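Exported gluconolactonase (Xanthomonas campestris pv. campestris, PDB 3DR2) probably hydrolyses glucono-lactone to gluconate, as a calcium-binding six-bladed beta-propeller gluconolactonase of the SMP-30 family in the secondary pathways of glucose metabolism. Local coordinates at residues A29-D34 against C245-G250; R57-S62 against R290-G295; V260-F263 against L269-H272. All coordinates share one frame; numbering follows the deposited sequence.

Contact 1 of 3, residues A29-D34 against C245-G250; sequences AARLGD and CVDRGG
Arg31 and Asp247 carry this contact between them, in a salt bridge that spans a wide gap: the nearest CA atoms of the two segments, those of Arg31 and Gly249, are still 11.2 Å apart. Arg31 NH2 donates to Asp247 OD1 at 3.0 Å with an N-H...O angle of 166°, a nearly straight bond. On the arginine side, the acceptor lies at the edge of the guanidinium and close to its plane; on the aspartate side, the donor stands above the carboxylate plane, 40° out of it. The two flat groups are accordingly turned by 59°, and one NH2–OD1 bond joins them rather than a paired, two-pronged bridge. The Arg31 side chain gets there by leaving the helix backbone with CG anti to N and then bending at both chi2 and chi3.

The firm side of the contact is the aspartate. Asp247 is buried and opens a type I turn closed by Gly250 N to Asp247 O at 2.9 Å; its OD2 accepts from Trp251 N and, weakly, from Gly249 N at 2.9 Å, while OD1 also takes the indole NE1 of Trp253. These bonds hold the carboxylate in place independently of the arginine. The loose side is the arginine, partly exposed, together with the exposed Gly249 at the turn. Only 75 Å² is buried between the segments, summed over both.

Trp251 adds a cation-pi partner for Arg31, and Trp253 on strand 252-254 touches both Arg31 and Leu32. Helix 26-32, which also rests Leu32 on Ile23, thus packs on the Val262-bearing face of the sheet running from strand 22-23 to strand 244-246, one blade of the six-bladed propeller.

Contact 2 of 3, residues R57-S62 against R290-G295; sequences RTLVWS and RLFITG
Segments 57-61 and 290-294 run in nearly the same direction, 22° apart end to end, and the CA atoms of Leu59 and Phe292 are 8.1 Å apart, too far for backbone pairing, so the strands meet through side chains. Leu59 lies over one face of the Phe292 ring: CG is 3.8 Å from the ring centroid and 23° off the normal, a CH-pi contact displaced toward the rim, with CD2 alongside it. Farther along, Thr294 CG2 meets Trp61 CD1 at 3.6 Å. The threonine's first torsion sets this methyl anti to the carbonyl carbon, while its OG1 bonds Ser280 OG. At the other end, Arg57 NH2 and Arg290 NH2 approach to 3.6 Å with guanidinium planes only 9° apart. Glu74 probably makes this closeness tolerable: one carboxylate oxygen pairs with Arg57 NE and the other with Arg290 NH2, and Asp285 holds Arg290 NE. The strands belong to different five-stranded antiparallel sheets, and Trp72 and Met301 add to the packing around Phe292. Such face-to-face packing of sheets through apolar side chains is characteristic of adjacent blades in a beta-propeller, here the six-bladed one of the SMP-30 family.

Contact 3 of 3, residues V260-F263 against L269-H272; sequences VCVF and LLGH
Val262 pairs with Gly271 in an antiparallel beta hairpin, strands 259-263 and 269-274, interrupted by a classic beta bulge in which Leu270 and Gly271 both face Val262. The axes of the two short segments lie 4.5 Å apart at closest approach, with N-to-C directions 157° apart.

Two backbone hydrogen bonds define the register, both made by Val262: its N donates to Gly271 O at 3.1 Å, and its O accepts from Leu270 N at 2.6 Å, with an N-H...O angle of 170°. The extra residue moves the partner of Phe263 to Leu269, as a non-hydrogen-bonded pair. Cys261 and His272 form another such pair, beside which His272 CA makes a CA-H...O contact with Val260 O.

Apolar contacts occupy both faces of the sheet. Leu269 CD2 sits over one face of the Phe263 ring, 4.0 Å from its centroid, and also touches Cys261 CB. The leucine's CG is anti to its own backbone N (chi1 -173°), which carries the branch across to the phenylalanine. On the face of the sheet opposite Phe263, Val262 CG1 and Leu270 CD1 meet loosely where Leu28 of helix 26-32 touches both residues.

One sulfur-aromatic contact completes the Cys261-His272 pair: SG lies in the imidazole plane, at the ring edge, 3.8 Å from His272 CD2.

How the contacts relate
Contact 2 lies deepest, its centre about 10 Å from that of the chain, and joins two sheets by apolar packing with an ionic cluster at one end. Contacts 1 and 3 lie farther out, about 18 and 17 Å from the chain centre, and concern the same sheet: contact 3 supplies its internal hairpin through backbone bonds and buried side chains, whereas contact 1 ties helix 26-32 to the turn after its outer strand 244-246 by one partly exposed salt bridge. Their centres are about 10 Å and their nearest atoms about 5 Å apart. Contacts 2 and 3 do touch, Ile293 CD1 meeting Val260 CG2 at 3.6 Å, so apolar packing continues from sheet to sheet.

Contact 1 of 3, residues A29-D34 against C245-G250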
loop_
_atom_site.group_PDB
_atom_site.type_symbol
_atom_site.label_atom_id
_atom_site.label_comp_id
_atom_site.label_asym_id
_atom_site.label_seq_id
_atom_site.Cartn_x
_atom_site.Cartn_y
_atom_site.Cartn_z
ATOM N N ALA A 29 12.493 -4.428 34.784
ATOM C CA ALA A 29 13.097 -5.733 34.545
ATOM C C ALA A 29 12.177 -6.804 35.119
ATOM O O ALA A 29 12.065 -7.896 34.573
ATOM C CB ALA A 29 14.465 -5.813 35.206
ATOM N N ALA A 30 11.521 -6.480 36.228
ATOM C CA ALA A 30 10.605 -7.412 36.874
ATOM C C ALA A 30 9.342 -7.570 36.029
ATOM O O ALA A 30 8.837 -8.678 35.846
ATOM C CB ALA A 30 10.246 -6.909 38.262
ATOM N N ARG A 31 8.841 -6.452 35.514
ATOM C CA ARG A 31 7.642 -6.450 34.679
ATOM C C ARG A 31 7.812 -7.312 33.425
ATOM O O ARG A 31 6.910 -8.064 33.044
ATOM C CB ARG A 31 7.308 -5.014 34.261
ATOM C CG ARG A 31 6.067 -4.875 33.386
ATOM C CD ARG A 31 4.790 -5.019 34.198
ATOM N NE ARG A 31 4.652 -3.943 35.177
ATOM C CZ ARG A 31 4.335 -2.685 34.876
ATOM N NH1 ARG A 31 4.240 -1.774 35.836
ATOM N NH2 ARG A 31 4.095 -2.338 33.621
ATOM N N LEU A 32 8.977 -7.202 32.790
ATOM C CA LEU A 32 9.266 -7.942 31.563
ATOM C C LEU A 32 9.781 -9.363 31.744
ATOM O O LEU A 32 9.478 -10.235 30.934
ATOM C CB LEU A 32 10.278 -7.173 30.711
ATOM C CG LEU A 32 9.897 -5.758 30.276
ATOM C CD1 LEU A 32 10.888 -5.266 29.237
ATOM C CD2 LEU A 32 8.497 -5.762 29.698
ATOM N N GLY A 33 10.561 -9.603 32.792
ATOM C CA GLY A 33 11.107 -10.935 32.982
ATOM C C GLY A 33 11.936 -11.291 31.760
ATOM O O GLY A 33 12.658 -10.444 31.236
ATOM N N ASP A 34 11.825 -12.530 31.289
ATOM C CA ASP A 34 12.578 -12.973 30.118
ATOM C C ASP A 34 11.762 -12.908 28.823
ATOM O O ASP A 34 12.045 -13.626 27.862
ATOM C CB ASP A 34 13.082 -14.404 30.331
ATOM C CG ASP A 34 14.172 -14.489 31.389
ATOM O OD1 ASP A 34 13.946 -14.020 32.525
ATOM O OD2 ASP A 34 15.257 -15.030 31.084
ATOM N N CYS A 245 1.269 4.488 24.615
ATOM C CA CYS A 245 0.196 4.183 25.548
ATOM C C CYS A 245 0.699 4.337 26.973
ATOM O O CYS A 245 1.901 4.450 27.207
ATOM C CB CYS A 245 -0.330 2.760 25.328
ATOM S SG CYS A 245 0.865 1.443 25.658
ATOM N N VAL A 246 -0.233 4.367 27.917
ATOM C CA VAL A 246 0.109 4.496 29.330
ATOM C C VAL A 246 -0.551 3.353 30.088
ATOM O O VAL A 246 -1.730 3.069 29.875
ATOM C CB VAL A 246 -0.387 5.839 29.900
ATOM C CG1 VAL A 246 -0.054 5.927 31.380
ATOM C CG2 VAL A 246 0.252 6.996 29.138
ATOM N N ASP A 247 0.201 2.697 30.968
ATOM C CA ASP A 247 -0.353 1.580 31.727
ATOM C C ASP A 247 -0.966 2.022 33.052
ATOM O O ASP A 247 -0.865 3.186 33.427
ATOM C CB ASP A 247 0.719 0.500 31.949
ATOM C CG ASP A 247 1.847 0.954 32.854
ATOM O OD1 ASP A 247 2.937 0.343 32.777
ATOM O OD2 ASP A 247 1.650 1.899 33.652
ATOM N N ARG A 248 -1.617 1.094 33.749
ATOM C CA ARG A 248 -2.266 1.416 35.019
ATOM C C ARG A 248 -1.319 1.990 36.069
ATOM O O ARG A 248 -1.754 2.703 36.976
ATOM C CB ARG A 248 -2.972 0.181 35.590
ATOM C CG ARG A 248 -4.494 0.280 35.606
ATOM C CD ARG A 248 -5.132 -0.336 34.373
ATOM N NE ARG A 248 -4.912 -1.781 34.301
ATOM C CZ ARG A 248 -5.442 -2.578 33.375
ATOM N NH1 ARG A 248 -6.234 -2.077 32.436
ATOM N NH2 ARG A 248 -5.174 -3.876 33.384
ATOM N N GLY A 249 -0.033 1.679 35.952
ATOM C CA GLY A 249 0.945 2.183 36.903
ATOM C C GLY A 249 1.436 3.583 36.571
ATOM O O GLY A 249 2.163 4.198 37.359
ATOM N N GLY A 250 1.051 4.084 35.401
ATOM C CA GLY A 250 1.458 5.420 34.999
ATOM C C GLY A 250 2.659 5.480 34.076
ATOM O O GLY A 250 3.083 6.566 33.675
#

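Contact 2 of 3, residues R57-S62 against R290-G295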
loop_
_atom_site.group_PDB
_atom_site.type_symbol
_atom_site.label_atom_id
_atom_site.label_comp_id
_atom_site.label_asym_id
_atom_site.label_seq_id
_atom_site.Cartn_x
_atom_site.Cartn_y
_atom_site.Cartn_z
ATOM N N ARG A 57 -12.104 -10.128 21.637
ATOM C CA ARG A 57 -10.774 -10.623 21.998
ATOM C C ARG A 57 -9.870 -10.583 20.783
ATOM O O ARG A 57 -9.187 -11.557 20.445
ATOM C CB ARG A 57 -10.848 -12.040 22.577
ATOM C CG ARG A 57 -11.581 -12.092 23.919
ATOM C CD ARG A 57 -11.165 -13.302 24.756
ATOM N NE ARG A 57 -9.778 -13.213 25.216
ATOM C CZ ARG A 57 -9.358 -12.461 26.230
ATOM N NH1 ARG A 57 -10.215 -11.717 26.920
ATOM N NH2 ARG A 57 -8.069 -12.446 26.552
ATOM N N THR A 58 -9.865 -9.419 20.144
ATOM C CA THR A 58 -9.096 -9.190 18.931
ATOM C C THR A 58 -8.260 -7.916 19.004
ATOM O O THR A 58 -8.709 -6.908 19.548
ATOM C CB THR A 58 -10.055 -9.055 17.726
ATOM O OG1 THR A 58 -10.803 -10.267 17.567
ATOM C CG2 THR A 58 -9.285 -8.749 16.446
ATOM N N LEU A 59 -7.043 -7.966 18.466
ATOM C CA LEU A 59 -6.192 -6.778 18.418
ATOM C C LEU A 59 -6.473 -6.166 17.045
ATOM O O LEU A 59 -6.156 -6.760 16.013
ATOM C CB LEU A 59 -4.706 -7.142 18.525
ATOM C CG LEU A 59 -3.700 -5.984 18.661
ATOM C CD1 LEU A 59 -3.593 -5.180 17.362
ATOM C CD2 LEU A 59 -4.127 -5.076 19.814
ATOM N N VAL A 60 -7.086 -4.991 17.047
ATOM C CA VAL A 60 -7.435 -4.274 15.825
ATOM C C VAL A 60 -6.339 -3.274 15.456
ATOM O O VAL A 60 -5.865 -2.544 16.314
ATOM C CB VAL A 60 -8.742 -3.478 16.035
ATOM C CG1 VAL A 60 -9.076 -2.688 14.783
ATOM C CG2 VAL A 60 -9.881 -4.420 16.415
ATOM N N TRP A 61 -5.921 -3.236 14.197
ATOM C CA TRP A 61 -4.918 -2.253 13.805
ATOM C C TRP A 61 -5.063 -1.954 12.322
ATOM O O TRP A 61 -5.737 -2.690 11.604
ATOM C CB TRP A 61 -3.505 -2.727 14.182
ATOM C CG TRP A 61 -2.766 -3.549 13.183
ATOM C CD1 TRP A 61 -1.769 -3.123 12.363
ATOM C CD2 TRP A 61 -2.907 -4.957 12.949
ATOM N NE1 TRP A 61 -1.268 -4.175 11.634
ATOM C CE2 TRP A 61 -1.950 -5.315 11.974
ATOM C CE3 TRP A 61 -3.745 -5.951 13.472
ATOM C CZ2 TRP A 61 -1.807 -6.626 11.506
ATOM C CZ3 TRP A 61 -3.603 -7.256 13.006
ATOM C CH2 TRP A 61 -2.640 -7.580 12.032
ATOM N N SER A 62 -4.465 -0.858 11.868
ATOM C CA SER A 62 -4.592 -0.464 10.472
ATOM C C SER A 62 -3.380 -0.694 9.599
ATOM O O SER A 62 -2.251 -0.608 10.057
ATOM C CB SER A 62 -4.895 1.038 10.367
ATOM O OG SER A 62 -6.057 1.393 11.073
ATOM N N ARG A 290 0.025 -8.247 27.703
ATOM C CA ARG A 290 0.608 -8.398 26.375
ATOM C C ARG A 290 0.724 -7.023 25.738
ATOM O O ARG A 290 -0.250 -6.276 25.694
ATOM C CB ARG A 290 -0.264 -9.301 25.494
ATOM C CG ARG A 290 -0.285 -10.768 25.905
ATOM C CD ARG A 290 -1.307 -11.554 25.091
ATOM N NE ARG A 290 -2.669 -11.111 25.377
ATOM C CZ ARG A 290 -3.764 -11.610 24.811
ATOM N NH1 ARG A 290 -3.679 -12.582 23.910
ATOM N NH2 ARG A 290 -4.956 -11.151 25.167
ATOM N N LEU A 291 1.922 -6.693 25.276
ATOM C CA LEU A 291 2.167 -5.409 24.626
ATOM C C LEU A 291 2.208 -5.632 23.122
ATOM O O LEU A 291 3.030 -6.405 22.631
ATOM C CB LEU A 291 3.505 -4.823 25.075
ATOM C CG LEU A 291 3.950 -3.558 24.335
ATOM C CD1 LEU A 291 3.123 -2.363 24.809
ATOM C CD2 LEU A 291 5.433 -3.319 24.585
ATOM N N PHE A 292 1.321 -4.956 22.398
ATOM C CA PHE A 292 1.271 -5.063 20.944
ATOM C C PHE A 292 1.971 -3.838 20.347
ATOM O O PHE A 292 1.758 -2.707 20.797
ATOM C CB PHE A 292 -0.183 -5.121 20.472
ATOM C CG PHE A 292 -0.925 -6.341 20.945
ATOM C CD1 PHE A 292 -0.944 -7.498 20.175
ATOM C CD2 PHE A 292 -1.591 -6.338 22.167
ATOM C CE1 PHE A 292 -1.618 -8.640 20.614
ATOM C CE2 PHE A 292 -2.268 -7.475 22.616
ATOM C CZ PHE A 292 -2.279 -8.626 21.834
ATOM N N ILE A 293 2.802 -4.072 19.335
ATOM C CA ILE A 293 3.554 -2.996 18.689
ATOM C C ILE A 293 3.411 -3.063 17.171
ATOM O O ILE A 293 3.552 -4.130 16.579
ATOM C CB ILE A 293 5.053 -3.109 19.025
ATOM C CG1 ILE A 293 5.248 -3.261 20.535
ATOM C CG2 ILE A 293 5.798 -1.878 18.512
ATOM C CD1 ILE A 293 6.680 -3.562 20.925
ATOM N N THR A 294 3.123 -1.924 16.542
ATOM C CA THR A 294 2.988 -1.874 15.086
ATOM C C THR A 294 4.210 -1.193 14.483
ATOM O O THR A 294 4.831 -0.341 15.118
ATOM C CB THR A 294 1.738 -1.085 14.648
ATOM O OG1 THR A 294 1.698 0.174 15.336
ATOM C CG2 THR A 294 0.472 -1.877 14.947
ATOM N N GLY A 295 4.549 -1.569 13.253
ATOM C CA GLY A 295 5.692 -0.968 12.587
ATOM C C GLY A 295 5.847 -1.530 11.191
ATOM O O GLY A 295 6.069 -2.728 11.020
#

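Contact 3 of 3, residues V260-F263 against L269-H272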
loop_
_atom_site.group_PDB
_atom_site.type_symbol
_atom_site.label_atom_id
_atom_site.label_comp_id
_atom_site.label_asym_id
_atom_site.label_seq_id
_atom_site.Cartn_x
_atom_site.Cartn_y
_atom_site.Cartn_z
ATOM N N VAL A 260 10.400 0.277 21.388
ATOM C CA VAL A 260 9.570 0.965 22.374
ATOM C C VAL A 260 10.368 1.420 23.597
ATOM O O VAL A 260 11.154 0.659 24.162
ATOM C CB VAL A 260 8.395 0.069 22.840
ATOM C CG1 VAL A 260 7.716 0.677 24.067
ATOM C CG2 VAL A 260 7.386 -0.078 21.709
ATOM N N CYS A 261 10.163 2.676 23.985
ATOM C CA CYS A 261 10.836 3.259 25.143
ATOM C C CYS A 261 9.823 3.328 26.270
ATOM O O CYS A 261 8.654 3.641 26.040
ATOM C CB CYS A 261 11.336 4.677 24.833
ATOM S SG CYS A 261 12.563 4.801 23.519
ATOM N N VAL A 262 10.264 3.031 27.488
ATOM C CA VAL A 262 9.379 3.069 28.638
ATOM C C VAL A 262 9.848 4.145 29.614
ATOM O O VAL A 262 11.011 4.156 30.027
ATOM C CB VAL A 262 9.344 1.702 29.357
ATOM C CG1 VAL A 262 8.257 1.701 30.416
ATOM C CG2 VAL A 262 9.102 0.591 28.342
ATOM N N PHE A 263 8.942 5.057 29.958
ATOM C CA PHE A 263 9.235 6.145 30.887
ATOM C C PHE A 263 8.305 6.046 32.088
ATOM O O PHE A 263 7.181 5.568 31.959
ATOM C CB PHE A 263 8.980 7.507 30.239
ATOM C CG PHE A 263 9.712 7.731 28.953
ATOM C CD1 PHE A 263 9.174 7.302 27.746
ATOM C CD2 PHE A 263 10.932 8.404 28.942
ATOM C CE1 PHE A 263 9.838 7.543 26.541
ATOM C CE2 PHE A 263 11.603 8.648 27.748
ATOM C CZ PHE A 263 11.056 8.218 26.546
ATOM N N LEU A 269 13.507 7.655 31.772
ATOM C CA LEU A 269 13.594 6.497 30.890
ATOM C C LEU A 269 13.925 5.274 31.738
ATOM O O LEU A 269 14.911 5.269 32.480
ATOM C CB LEU A 269 14.682 6.716 29.832
ATOM C CG LEU A 269 14.826 5.694 28.693
ATOM C CD1 LEU A 269 15.320 4.360 29.226
ATOM C CD2 LEU A 269 13.489 5.536 27.985
ATOM N N LEU A 270 13.104 4.236 31.615
ATOM C CA LEU A 270 13.276 3.009 32.385
ATOM C C LEU A 270 13.929 1.877 31.599
ATOM O O LEU A 270 14.549 0.988 32.184
ATOM C CB LEU A 270 11.916 2.544 32.918
ATOM C CG LEU A 270 11.136 3.589 33.722
ATOM C CD1 LEU A 270 9.829 2.996 34.240
ATOM C CD2 LEU A 270 11.997 4.078 34.877
ATOM N N GLY A 271 13.790 1.905 30.279
ATOM C CA GLY A 271 14.379 0.859 29.466
ATOM C C GLY A 271 13.912 0.940 28.029
ATOM O O GLY A 271 13.072 1.770 27.688
ATOM N N HIS A 272 14.441 0.055 27.194
ATOM C CA HIS A 272 14.106 0.038 25.777
ATOM C C HIS A 272 13.826 -1.380 25.283
ATOM O O HIS A 272 14.516 -2.333 25.663
ATOM C CB HIS A 272 15.270 0.670 25.004
ATOM C CG HIS A 272 15.076 0.718 23.522
ATOM N ND1 HIS A 272 15.603 -0.229 22.673
ATOM C CD2 HIS A 272 14.442 1.620 22.734
ATOM C CE1 HIS A 272 15.304 0.086 21.424
ATOM N NE2 HIS A 272 14.601 1.204 21.434
#